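Local coordinates for protein periplasmic beta-glucosidase (Pseudomonas aeruginosa, PDB 6R5T) that probably hydrolyses terminal, non-reducing beta-D-glucosyl residues to release beta-D-glucose in the periplasm, as a member of glycoside hydrolase family 3, at residues K648-T653 and M680-E685; T617-S622 and V641-S646; A12-A17 and S68-P73; D40-K45 and Q62-H67. The protein carries 1 engineered substitution. One frame throughout, in Å; residues are numbered along the deposited sequence.

The four contacts fall into two pairs on opposite sides of the chain's centre. Contacts 1 and 2 lie in the C-terminal beta-sandwich region, consistent with the fibronectin type III-like domain, their centres about 9 Å apart; N645 of contact 2 joins them, its ND2 meeting L681 O and its backbone O meeting G684 N. Contacts 3 and 4 lie in the N-terminal barrel region, with centres about 10 Å apart, and touch where V65 CG1 packs against K71 and I72. Between the centres of contacts 1 and 3 the distance is about 62 Å. All four are structural packing away from the sugar pocket and the magnesium site.

Contact 1 of 4, residues K648-T653 and M680-E685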
loop_
_atom_site.group_PDB
_atom_site.type_symbol
_atom_site.label_atom_id
_atom_site.label_comp_id
_atom_site.label_asym_id
_atom_site.label_seq_id
_atom_site.Cartn_x
_atom_site.Cartn_y
_atom_site.Cartn_z
ATOM N N LYS A 648 -16.918 27.679 -28.798
ATOM C CA LYS A 648 -17.040 27.912 -30.246
ATOM C C LYS A 648 -16.861 26.652 -31.093
ATOM O O LYS A 648 -17.000 26.736 -32.322
ATOM C CB LYS A 648 -15.996 28.959 -30.649
ATOM C CG LYS A 648 -16.066 30.272 -29.875
ATOM C CD LYS A 648 -14.717 30.968 -29.779
ATOM C CE LYS A 648 -14.848 32.388 -29.267
ATOM N NZ LYS A 648 -13.517 33.004 -29.100
ATOM N N ARG A 649 -16.588 25.485 -30.495
ATOM C CA ARG A 649 -16.410 24.252 -31.276
ATOM C C ARG A 649 -17.357 23.213 -30.714
ATOM O O ARG A 649 -17.576 23.181 -29.518
ATOM C CB ARG A 649 -14.975 23.723 -31.205
ATOM C CG ARG A 649 -13.961 24.695 -31.788
ATOM C CD ARG A 649 -12.574 24.206 -31.499
ATOM N NE ARG A 649 -11.602 25.052 -32.116
ATOM C CZ ARG A 649 -11.141 24.892 -33.359
ATOM N NH1 ARG A 649 -11.520 23.850 -34.102
ATOM N NH2 ARG A 649 -10.265 25.771 -33.821
ATOM N N ALA A 650 -17.883 22.382 -31.606
ATOM C CA ALA A 650 -18.646 21.209 -31.197
ATOM C C ALA A 650 -17.736 20.313 -30.360
ATOM O O ALA A 650 -16.552 20.229 -30.619
ATOM C CB ALA A 650 -19.163 20.478 -32.403
ATOM N N GLY A 651 -18.309 19.626 -29.394
ATOM C CA GLY A 651 -17.529 18.621 -28.655
ATOM C C GLY A 651 -18.382 17.916 -27.640
ATOM O O GLY A 651 -19.474 18.401 -27.268
ATOM N N ALA A 652 -17.822 16.835 -27.120
ATOM C CA ALA A 652 -18.475 16.071 -26.059
ATOM C C ALA A 652 -17.751 16.307 -24.727
ATOM O O ALA A 652 -16.546 16.640 -24.696
ATOM C CB ALA A 652 -18.509 14.612 -26.433
ATOM N N THR A 653 -18.531 16.105 -23.679
ATOM C CA THR A 653 -18.013 15.993 -22.303
ATOM C C THR A 653 -18.841 14.938 -21.585
ATOM O O THR A 653 -19.739 14.303 -22.185
ATOM C CB THR A 653 -18.012 17.340 -21.582
ATOM O OG1 THR A 653 -17.337 17.174 -20.326
ATOM C CG2 THR A 653 -19.399 17.852 -21.289
ATOM N N MET A 680 -22.577 14.882 -26.684
ATOM C CA MET A 680 -21.969 15.657 -27.779
ATOM C C MET A 680 -22.835 16.880 -28.073
ATOM O O MET A 680 -24.050 16.729 -28.294
ATOM C CB MET A 680 -21.886 14.784 -29.033
ATOM C CG MET A 680 -21.547 15.534 -30.295
ATOM S SD MET A 680 -19.949 16.346 -30.269
ATOM C CE MET A 680 -18.957 14.877 -30.526
ATOM N N LEU A 681 -22.261 18.074 -28.029
ATOM C CA LEU A 681 -23.063 19.312 -28.217
ATOM C C LEU A 681 -22.415 20.215 -29.240
ATOM O O LEU A 681 -21.187 20.433 -29.239
ATOM C CB LEU A 681 -23.191 20.064 -26.901
ATOM C CG LEU A 681 -23.986 19.366 -25.810
ATOM C CD1 LEU A 681 -23.854 20.196 -24.566
ATOM C CD2 LEU A 681 -25.436 19.166 -26.156
ATOM N N GLU A 682 -23.227 20.772 -30.126
ATOM C CA GLU A 682 -22.737 21.863 -30.953
ATOM C C GLU A 682 -22.606 23.111 -30.079
ATOM O O GLU A 682 -23.250 23.232 -29.038
ATOM C CB GLU A 682 -23.737 22.109 -32.108
ATOM C CG GLU A 682 -23.955 20.907 -33.019
ATOM C CD GLU A 682 -22.821 20.630 -33.988
ATOM O OE1 GLU A 682 -22.913 19.628 -34.684
ATOM O OE2 GLU A 682 -21.948 21.502 -34.161
ATOM N N PRO A 683 -21.865 24.141 -30.513
ATOM C CA PRO A 683 -21.838 25.417 -29.823
ATOM C C PRO A 683 -23.234 26.009 -29.586
ATOM O O PRO A 683 -24.054 26.002 -30.495
ATOM C CB PRO A 683 -20.966 26.287 -30.715
ATOM C CG PRO A 683 -20.169 25.309 -31.523
ATOM C CD PRO A 683 -21.050 24.117 -31.732
ATOM N N GLY A 684 -23.502 26.422 -28.347
ATOM C CA GLY A 684 -24.802 26.950 -27.908
ATOM C C GLY A 684 -25.897 25.913 -27.757
ATOM O O GLY A 684 -26.999 26.315 -27.393
ATOM N N GLU A 685 -25.637 24.628 -27.976
ATOM C CA GLU A 685 -26.615 23.557 -27.715
ATOM C C GLU A 685 -26.668 23.271 -26.216
ATOM O O GLU A 685 -25.631 23.342 -25.545
ATOM C CB GLU A 685 -26.281 22.329 -28.539
ATOM C CG GLU A 685 -27.368 21.287 -28.596
ATOM C CD GLU A 685 -27.026 20.041 -29.393
ATOM O OE1 GLU A 685 -27.838 19.098 -29.266
ATOM O OE2 GLU A 685 -25.940 19.966 -30.077
#
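The open end of a beta hairpin, formed by strands 651-660 and 672-681 of the fibronectin type III-like domain, is secured where G651 faces L681. They make an antiparallel hydrogen-bonded pair: G651 N donates to L681 O at 3.0 Å, and L681 N donates to G651 O at 2.9 Å, nearly straight at 170°. A650 adds a weaker CA-H...O approach to the same L681 carbonyl, with its CA 3.3 Å from L681 O.

The next pair, A652 and M680, is non-hydrogen-bonded and is bridged by side chains. The M680 chain starts out anti to its own nitrogen (chi1 168°), then folds at its next two torsions, which brings SD to 3.4 Å from G651 C and CE to 4.1 Å from A652 CB. The thioether thus lies along the partner strand. Beyond the strand end, the ring of P683 comes up against the approaching chain, CG standing 3.6 Å from K648 O and CD just as near to A650 N.

P683 and G684 occupy the centre of a type II turn running from E682 to E685, closed by E685 N to E682 O. The carboxylate of E685 reinforces it, OE2 accepting E682 N at 2.8 Å on its anti side. L681 O has a further donor in N645 ND2, from the facing sheet.

The chemistry implies a hairpin mouth fixed mainly through the backbone: two polar donors converge on the buried L681 carbonyl, while the M680 sulfur packs on G651 and the P683 ring on K648 and A650.

Contact 2 of 4, residues T617-S622 and V641-S646; sequences TEFSLS and VTLSNS
S620 and S644 hold the centre of an antiparallel pairing, each backbone N reaching the other's O at 2.9 Å. On one side of this pair S622 departs from the plain pattern. Its N still donates to T642 O, but T642 N is received by S622 OG, at 2.8 Å and 161°; chi1 of 70° sets that hydroxyl between the backbone N and the carbonyl carbon, so that it does the work of a strand carbonyl. On the other side, E618 O accepts S646 N at 2.8 Å, and above the backbones the hydroxyls S620 OG and S646 OG share a hydrogen bond of 3.0 Å.

The opposite face carries F619, L621, L643 and N645. L621 CD2 meets L643 CD1 at 3.8 Å, and the F619 ring comes obliquely to the strand, its CD1 4.0 Å from N645 CA. L643 continues inward to T653, V655 and L681 of the facing sheet, while F619 and L621 both reach L720.

N645 is positioned from several directions. T617 OG1 donates to its OD1 at 2.7 Å, tilted only 18° from the amide carbonyl plane; G647 N shares that oxygen, and ND2 donates to R649 O and across to the facing sheet. With both ends of the amide engaged, its rotation is fixed. The implication is an outermost strand joined by backbone bonds, by hydroxyls of S620, S622 and S646, and by leucine packing beside F619, with a buried asparagine tying the two sheets together.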
loop_
_atom_site.group_PDB
_atom_site.type_symbol
_atom_site.label_atom_id
_atom_site.label_comp_id
_atom_site.label_asym_id
_atom_site.label_seq_id
_atom_site.Cartn_x
_atom_site.Cartn_y
_atom_site.Cartn_z
ATOM N N THR A 617 -13.580 23.263 -26.473
ATOM C CA THR A 617 -14.689 24.184 -26.135
ATOM C C THR A 617 -14.862 24.249 -24.630
ATOM O O THR A 617 -14.119 23.614 -23.885
ATOM C CB THR A 617 -15.943 23.746 -26.894
ATOM O OG1 THR A 617 -16.823 24.856 -26.923
ATOM C CG2 THR A 617 -16.631 22.548 -26.269
ATOM N N GLU A 618 -15.811 25.039 -24.200
ATOM C CA GLU A 618 -16.136 25.183 -22.759
ATOM C C GLU A 618 -17.572 24.721 -22.554
ATOM O O GLU A 618 -18.412 24.856 -23.468
ATOM C CB GLU A 618 -15.967 26.622 -22.258
ATOM C CG GLU A 618 -14.524 26.969 -21.921
ATOM C CD GLU A 618 -13.845 26.232 -20.767
ATOM O OE1 GLU A 618 -14.513 25.506 -19.986
ATOM O OE2 GLU A 618 -12.621 26.355 -20.673
ATOM N N PHE A 619 -17.821 24.164 -21.394
ATOM C CA PHE A 619 -19.153 23.674 -21.027
ATOM C C PHE A 619 -19.610 24.349 -19.737
ATOM O O PHE A 619 -18.781 24.796 -18.884
ATOM C CB PHE A 619 -19.146 22.153 -20.884
ATOM C CG PHE A 619 -18.814 21.409 -22.156
ATOM C CD1 PHE A 619 -19.806 21.072 -23.071
ATOM C CD2 PHE A 619 -17.506 21.029 -22.428
ATOM C CE1 PHE A 619 -19.487 20.371 -24.233
ATOM C CE2 PHE A 619 -17.197 20.323 -23.572
ATOM C CZ PHE A 619 -18.194 20.029 -24.498
ATOM N N SER A 620 -20.918 24.474 -19.632
ATOM C CA SER A 620 -21.607 25.062 -18.454
ATOM C C SER A 620 -22.659 24.081 -17.967
ATOM O O SER A 620 -23.267 23.367 -18.780
ATOM C CB SER A 620 -22.226 26.393 -18.767
ATOM O OG SER A 620 -21.251 27.306 -19.281
ATOM N N LEU A 621 -22.812 23.957 -16.653
ATOM C CA LEU A 621 -23.911 23.175 -16.033
ATOM C C LEU A 621 -24.795 24.152 -15.272
ATOM O O LEU A 621 -24.276 25.053 -14.594
ATOM C CB LEU A 621 -23.401 22.098 -15.072
ATOM C CG LEU A 621 -22.726 20.886 -15.701
ATOM C CD1 LEU A 621 -21.986 20.046 -14.695
ATOM C CD2 LEU A 621 -23.761 20.032 -16.380
ATOM N N SER A 622 -26.102 23.999 -15.428
ATOM C CA SER A 622 -27.090 24.743 -14.633
ATOM C C SER A 622 -27.069 24.159 -13.228
ATOM O O SER A 622 -26.464 23.114 -12.972
ATOM C CB SER A 622 -28.445 24.642 -15.266
ATOM O OG SER A 622 -28.989 23.330 -15.152
ATOM N N VAL A 641 -29.957 18.306 -14.410
ATOM C CA VAL A 641 -29.041 19.410 -14.701
ATOM C C VAL A 641 -29.080 19.649 -16.211
ATOM O O VAL A 641 -29.271 18.675 -16.957
ATOM C CB VAL A 641 -27.648 19.063 -14.170
ATOM C CG1 VAL A 641 -26.986 17.944 -14.979
ATOM C CG2 VAL A 641 -26.804 20.275 -14.028
ATOM N N THR A 642 -28.902 20.891 -16.616
ATOM C CA THR A 642 -28.772 21.224 -18.050
ATOM C C THR A 642 -27.300 21.448 -18.350
ATOM O O THR A 642 -26.682 22.338 -17.723
ATOM C CB THR A 642 -29.650 22.409 -18.461
ATOM O OG1 THR A 642 -30.974 21.964 -18.155
ATOM C CG2 THR A 642 -29.556 22.729 -19.939
ATOM N N LEU A 643 -26.808 20.744 -19.362
ATOM C CA LEU A 643 -25.447 20.943 -19.901
ATOM C C LEU A 643 -25.524 21.835 -21.131
ATOM O O LEU A 643 -26.352 21.529 -22.019
ATOM C CB LEU A 643 -24.865 19.587 -20.259
ATOM C CG LEU A 643 -23.500 19.618 -20.934
ATOM C CD1 LEU A 643 -22.399 20.032 -19.972
ATOM C CD2 LEU A 643 -23.186 18.273 -21.578
ATOM N N SER A 644 -24.640 22.813 -21.229
ATOM C CA SER A 644 -24.545 23.715 -22.408
ATOM C C SER A 644 -23.116 23.758 -22.939
ATOM O O SER A 644 -22.160 23.729 -22.140
ATOM C CB SER A 644 -25.002 25.117 -22.047
ATOM O OG SER A 644 -26.266 25.073 -21.435
ATOM N N ASN A 645 -22.963 23.839 -24.241
ATOM C CA ASN A 645 -21.674 24.123 -24.872
ATOM C C ASN A 645 -21.599 25.639 -24.988
ATOM O O ASN A 645 -22.354 26.236 -25.795
ATOM C CB ASN A 645 -21.574 23.416 -26.222
ATOM C CG ASN A 645 -20.255 23.595 -26.924
ATOM O OD1 ASN A 645 -19.525 24.547 -26.635
ATOM N ND2 ASN A 645 -19.954 22.731 -27.880
ATOM N N SER A 646 -20.769 26.244 -24.155
ATOM C CA SER A 646 -20.682 27.716 -24.076
ATOM C C SER A 646 -19.447 28.236 -24.825
ATOM O O SER A 646 -19.102 29.431 -24.641
ATOM C CB SER A 646 -20.718 28.137 -22.617
ATOM O OG SER A 646 -19.706 27.491 -21.886
#

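Contact 3 of 4, residues A12-A17 and S68-P73; sequences ARMSNA and SRLKIP
R13 and M14, just ahead of helix 16-22, meet R69, L70 and I72 of the loop that leads from helix 55-65 into barrel strand 75-78. Such a helix-to-strand loop belongs to the end of a TIM barrel away from its catalytic mouth.

One methyl of L70, CD2, lies over a face of each guanidinium: 3.6 Å above the centre of the R13 group, and offset toward the rim of the R69 group. R13 bends at chi3 (63°), which lays its flat end against that methyl. The R69 chain leaves extended and then turns at chi3 (81°), which carries NH2 to R13 O at 2.7 Å. The oxygen lies in the guanidinium plane, yet the N-H...O angle of 131° makes the bond noticeably bent. E18 takes R69 NE in a salt bridge, probably easing the nearness of two positive groups whose R13 NH2 and R69 NH1 are 4.5 Å apart. E18 also accepts S15 N, while the S15 side chain, at the N-cap, holds a backbone N of helix 16-22.

M14 takes the apolar side of the contact. Straight through chi2 and bent at chi3, it aims its methyl group at I72, where CE and CD1 meet end on at 3.7 Å, with L318 of helix 307-323 against both residues. The other methyl of L70 is pressed closer still: CD1 stands 3.4 Å from M14 CG, tighter than ordinary carbon-carbon contact.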
loop_
_atom_site.group_PDB
_atom_site.type_symbol
_atom_site.label_atom_id
_atom_site.label_comp_id
_atom_site.label_asym_id
_atom_site.label_seq_id
_atom_site.Cartn_x
_atom_site.Cartn_y
_atom_site.Cartn_z
ATOM N N ALA A 12 -22.459 -40.325 -19.543
ATOM C CA ALA A 12 -22.716 -41.754 -19.226
ATOM C C ALA A 12 -21.877 -42.638 -20.148
ATOM O O ALA A 12 -21.708 -43.815 -19.825
ATOM C CB ALA A 12 -24.208 -42.094 -19.320
ATOM N N ARG A 13 -21.379 -42.127 -21.264
ATOM C CA ARG A 13 -20.561 -42.914 -22.213
ATOM C C ARG A 13 -19.074 -42.846 -21.848
ATOM O O ARG A 13 -18.253 -43.575 -22.450
ATOM C CB ARG A 13 -20.747 -42.389 -23.637
ATOM C CG ARG A 13 -22.184 -42.319 -24.130
ATOM C CD ARG A 13 -22.267 -41.824 -25.566
ATOM N NE ARG A 13 -21.586 -42.779 -26.394
ATOM C CZ ARG A 13 -21.379 -42.698 -27.695
ATOM N NH1 ARG A 13 -21.844 -41.666 -28.365
ATOM N NH2 ARG A 13 -20.696 -43.660 -28.294
ATOM N N MET A 14 -18.683 -41.880 -21.003
ATOM C CA MET A 14 -17.259 -41.503 -20.889
ATOM C C MET A 14 -16.584 -42.249 -19.751
ATOM O O MET A 14 -17.110 -42.322 -18.649
ATOM C CB MET A 14 -17.129 -39.985 -20.675
ATOM C CG MET A 14 -17.572 -39.243 -21.885
ATOM S SD MET A 14 -17.725 -37.439 -21.548
ATOM C CE MET A 14 -15.978 -37.015 -21.524
ATOM N N SER A 15 -15.386 -42.746 -20.037
ATOM C CA SER A 15 -14.462 -43.260 -19.014
ATOM C C SER A 15 -13.972 -42.076 -18.189
ATOM O O SER A 15 -14.003 -40.917 -18.710
ATOM C CB SER A 15 -13.272 -43.985 -19.585
ATOM O OG SER A 15 -12.490 -43.137 -20.386
ATOM N N ASN A 16 -13.410 -42.366 -17.042
ATOM C CA ASN A 16 -12.740 -41.271 -16.290
ATOM C C ASN A 16 -11.581 -40.700 -17.086
ATOM O O ASN A 16 -11.369 -39.459 -17.039
ATOM C CB ASN A 16 -12.319 -41.698 -14.895
ATOM C CG ASN A 16 -13.433 -41.490 -13.890
ATOM O OD1 ASN A 16 -14.527 -41.017 -14.207
ATOM N ND2 ASN A 16 -13.149 -41.860 -12.659
ATOM N N ALA A 17 -10.852 -41.505 -17.857
ATOM C CA ALA A 17 -9.771 -40.974 -18.699
ATOM C C ALA A 17 -10.327 -39.904 -19.641
ATOM O O ALA A 17 -9.670 -38.825 -19.877
ATOM C CB ALA A 17 -9.116 -42.121 -19.423
ATOM N N SER A 68 -10.574 -39.766 -32.436
ATOM C CA SER A 68 -10.789 -40.228 -31.042
ATOM C C SER A 68 -12.037 -41.099 -31.012
ATOM O O SER A 68 -12.824 -41.087 -31.985
ATOM C CB SER A 68 -10.908 -39.057 -30.057
ATOM O OG SER A 68 -12.016 -38.255 -30.363
ATOM N N ARG A 69 -12.274 -41.745 -29.897
ATOM C CA ARG A 69 -13.461 -42.638 -29.775
ATOM C C ARG A 69 -14.749 -41.827 -29.796
ATOM O O ARG A 69 -15.648 -42.145 -30.582
ATOM C CB ARG A 69 -13.325 -43.480 -28.528
ATOM C CG ARG A 69 -14.417 -44.529 -28.409
ATOM C CD ARG A 69 -14.304 -45.262 -27.093
ATOM N NE ARG A 69 -14.894 -44.509 -25.974
ATOM C CZ ARG A 69 -16.148 -44.621 -25.547
ATOM N NH1 ARG A 69 -17.034 -45.350 -26.225
ATOM N NH2 ARG A 69 -16.530 -43.940 -24.482
ATOM N N LEU A 70 -14.859 -40.786 -28.954
ATOM C CA LEU A 70 -16.126 -40.007 -28.853
ATOM C C LEU A 70 -16.181 -38.755 -29.738
ATOM O O LEU A 70 -17.284 -38.224 -29.885
ATOM C CB LEU A 70 -16.370 -39.642 -27.385
ATOM C CG LEU A 70 -16.686 -40.823 -26.471
ATOM C CD1 LEU A 70 -16.796 -40.386 -25.021
ATOM C CD2 LEU A 70 -17.968 -41.505 -26.914
ATOM N N LYS A 71 -15.068 -38.323 -30.303
ATOM C CA LYS A 71 -15.007 -37.197 -31.259
ATOM C C LYS A 71 -15.555 -35.927 -30.593
ATOM O O LYS A 71 -16.262 -35.179 -31.246
ATOM C CB LYS A 71 -15.766 -37.562 -32.548
ATOM C CG LYS A 71 -15.204 -38.864 -33.146
ATOM C CD LYS A 71 -15.969 -39.480 -34.263
ATOM C CE LYS A 71 -15.334 -40.785 -34.713
ATOM N NZ LYS A 71 -15.481 -41.831 -33.682
ATOM N N ILE A 72 -15.240 -35.707 -29.321
ATOM C CA ILE A 72 -15.704 -34.471 -28.625
ATOM C C ILE A 72 -14.856 -33.328 -29.173
ATOM O O ILE A 72 -13.632 -33.371 -29.079
ATOM C CB ILE A 72 -15.580 -34.617 -27.096
ATOM C CG1 ILE A 72 -16.488 -35.735 -26.557
ATOM C CG2 ILE A 72 -15.884 -33.290 -26.433
ATOM C CD1 ILE A 72 -16.263 -36.062 -25.133
ATOM N N PRO A 73 -15.491 -32.270 -29.723
ATOM C CA PRO A 73 -14.742 -31.175 -30.325
ATOM C C PRO A 73 -13.967 -30.352 -29.282
ATOM O O PRO A 73 -14.354 -30.314 -28.108
ATOM C CB PRO A 73 -15.781 -30.274 -30.937
ATOM C CG PRO A 73 -16.978 -30.521 -30.105
ATOM C CD PRO A 73 -16.932 -32.017 -29.784
#

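Contact 4 of 4, residues D40-K45 and Q62-H67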
loop_
_atom_site.group_PDB
_atom_site.type_symbol
_atom_site.label_atom_id
_atom_site.label_comp_id
_atom_site.label_asym_id
_atom_site.label_seq_id
_atom_site.Cartn_x
_atom_site.Cartn_y
_atom_site.Cartn_z
ATOM N N ASP A 40 -2.200 -36.508 -28.803
ATOM C CA ASP A 40 -3.038 -36.474 -27.586
ATOM C C ASP A 40 -4.465 -36.123 -27.959
ATOM O O ASP A 40 -5.391 -36.685 -27.342
ATOM C CB ASP A 40 -2.478 -35.523 -26.528
ATOM C CG ASP A 40 -1.354 -36.113 -25.697
ATOM O OD1 ASP A 40 -0.982 -37.285 -25.923
ATOM O OD2 ASP A 40 -0.843 -35.383 -24.825
ATOM N N ILE A 41 -4.688 -35.224 -28.905
ATOM C CA ILE A 41 -6.068 -34.902 -29.351
ATOM C C ILE A 41 -6.707 -36.176 -29.930
ATOM O O ILE A 41 -7.861 -36.469 -29.587
ATOM C CB ILE A 41 -6.093 -33.757 -30.358
ATOM C CG1 ILE A 41 -5.561 -32.452 -29.747
ATOM C CG2 ILE A 41 -7.478 -33.631 -30.959
ATOM C CD1 ILE A 41 -5.218 -31.420 -30.810
ATOM N N ARG A 42 -5.965 -36.926 -30.740
ATOM C CA ARG A 42 -6.525 -38.137 -31.395
ATOM C C ARG A 42 -6.912 -39.135 -30.309
ATOM O O ARG A 42 -7.835 -39.905 -30.548
ATOM C CB ARG A 42 -5.516 -38.743 -32.374
ATOM C CG ARG A 42 -5.258 -37.911 -33.629
ATOM C CD ARG A 42 -4.452 -38.691 -34.694
ATOM N NE ARG A 42 -3.078 -38.967 -34.301
ATOM C CZ ARG A 42 -2.039 -38.158 -34.545
ATOM N NH1 ARG A 42 -2.209 -36.995 -35.146
ATOM N NH2 ARG A 42 -0.830 -38.493 -34.139
ATOM N N ALA A 43 -6.222 -39.136 -29.164
ATOM C CA ALA A 43 -6.416 -40.070 -28.038
ATOM C C ALA A 43 -7.533 -39.605 -27.091
ATOM O O ALA A 43 -7.784 -40.289 -26.120
ATOM C CB ALA A 43 -5.106 -40.207 -27.319
ATOM N N GLY A 44 -8.152 -38.449 -27.320
ATOM C CA GLY A 44 -9.193 -37.916 -26.413
ATOM C C GLY A 44 -8.607 -37.285 -25.149
ATOM O O GLY A 44 -9.345 -37.108 -24.160
ATOM N N LYS A 45 -7.321 -36.917 -25.152
ATOM C CA LYS A 45 -6.619 -36.481 -23.930
ATOM C C LYS A 45 -6.505 -34.960 -23.871
ATOM O O LYS A 45 -5.828 -34.498 -22.968
ATOM C CB LYS A 45 -5.222 -37.093 -23.869
ATOM C CG LYS A 45 -5.259 -38.608 -23.742
ATOM C CD LYS A 45 -4.081 -39.216 -23.064
ATOM C CE LYS A 45 -2.984 -39.620 -24.011
ATOM N NZ LYS A 45 -2.085 -40.631 -23.390
ATOM N N GLN A 62 -8.890 -29.438 -34.949
ATOM C CA GLN A 62 -10.281 -29.972 -34.886
ATOM C C GLN A 62 -10.350 -31.269 -35.724
ATOM O O GLN A 62 -11.091 -32.213 -35.347
ATOM C CB GLN A 62 -11.249 -28.909 -35.367
ATOM C CG GLN A 62 -12.669 -29.050 -34.868
ATOM C CD GLN A 62 -12.838 -28.849 -33.365
ATOM O OE1 GLN A 62 -12.573 -29.765 -32.617
ATOM N NE2 GLN A 62 -13.350 -27.697 -32.922
ATOM N N ASP A 63 -9.566 -31.330 -36.804
ATOM C CA ASP A 63 -9.523 -32.534 -37.662
ATOM C C ASP A 63 -9.043 -33.750 -36.868
ATOM O O ASP A 63 -9.464 -34.859 -37.212
ATOM C CB ASP A 63 -8.654 -32.340 -38.894
ATOM C CG ASP A 63 -9.253 -31.455 -39.972
ATOM O OD1 ASP A 63 -10.461 -31.141 -39.964
ATOM O OD2 ASP A 63 -8.484 -31.053 -40.817
ATOM N N GLN A 64 -8.162 -33.579 -35.890
ATOM C CA GLN A 64 -7.582 -34.704 -35.131
ATOM C C GLN A 64 -8.662 -35.346 -34.272
ATOM O O GLN A 64 -8.509 -36.527 -33.915
ATOM C CB GLN A 64 -6.404 -34.274 -34.277
ATOM C CG GLN A 64 -5.311 -33.600 -35.088
ATOM C CD GLN A 64 -4.970 -34.403 -36.318
ATOM O OE1 GLN A 64 -4.584 -35.569 -36.200
ATOM N NE2 GLN A 64 -5.161 -33.805 -37.492
ATOM N N VAL A 65 -9.691 -34.589 -33.890
ATOM C CA VAL A 65 -10.785 -35.101 -33.017
ATOM C C VAL A 65 -11.494 -36.285 -33.684
ATOM O O VAL A 65 -11.933 -37.175 -32.959
ATOM C CB VAL A 65 -11.761 -33.963 -32.695
ATOM C CG1 VAL A 65 -13.044 -34.455 -32.117
ATOM C CG2 VAL A 65 -11.101 -32.963 -31.762
ATOM N N ARG A 66 -11.635 -36.238 -35.002
ATOM C CA ARG A 66 -12.331 -37.303 -35.775
ATOM C C ARG A 66 -11.684 -38.656 -35.472
ATOM O O ARG A 66 -12.337 -39.695 -35.754
ATOM C CB ARG A 66 -12.252 -37.032 -37.279
ATOM C CG ARG A 66 -12.904 -35.738 -37.763
ATOM C CD ARG A 66 -13.462 -35.881 -39.185
ATOM N NE ARG A 66 -13.030 -34.980 -40.259
ATOM C CZ ARG A 66 -11.941 -35.153 -41.016
ATOM N NH1 ARG A 66 -11.099 -36.145 -40.762
ATOM N NH2 ARG A 66 -11.677 -34.304 -41.999
ATOM N N HIS A 67 -10.436 -38.712 -34.983
ATOM C CA HIS A 67 -9.719 -39.992 -34.751
ATOM C C HIS A 67 -9.938 -40.522 -33.332
ATOM O O HIS A 67 -9.502 -41.626 -33.047
ATOM C CB HIS A 67 -8.220 -39.880 -35.039
ATOM C CG HIS A 67 -7.921 -39.545 -36.453
ATOM N ND1 HIS A 67 -8.130 -40.441 -37.501
ATOM C CD2 HIS A 67 -7.458 -38.405 -37.009
ATOM C CE1 HIS A 67 -7.781 -39.860 -38.632
ATOM N NE2 HIS A 67 -7.359 -38.613 -38.360
#
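This is a packing of two helical segments on the outside of the N-terminal barrel, in which I41 and R42, in the last turn of helix 34-42, lie against Q64, V65 and H67 toward the C-terminal end of the 62-67 segment. The apolar part is carried by one methyl: I41 CG2 meets Q64 CB at 3.5 Å and V65 CG2 at 3.8 Å, the isoleucine crossing the glutamine at about a right angle.

R42 and Q64 run alongside each other in the same direction and join at their ends. R42 NH1 donates to Q64 OE1 at 3.0 Å and 160°; the oxygen lies in the guanidinium plane, but the donor stands well above the plane of the amide carbonyl, the two flat groups being 88° apart. The bend at chi2 (-48°) brings the Q64 amide beside R42, and A60 O receives its NE2, holding the other end of the amide. The aliphatic run of R42 also passes along H67, with CD 3.8 Å from H67 CD2.

A Schellman motif terminates helix 34-42, with G44 at positive phi: K45 N reaches back to D40 O at 2.9 Å and G44 N to I41 O at 3.0 Å. Chemically, the contact is part apolar, part polar: methyls of the buried I41 and V65 pack together, while Q64 OE1 and NE2 are both used, by R42 and A60, which holds the amide's orientation.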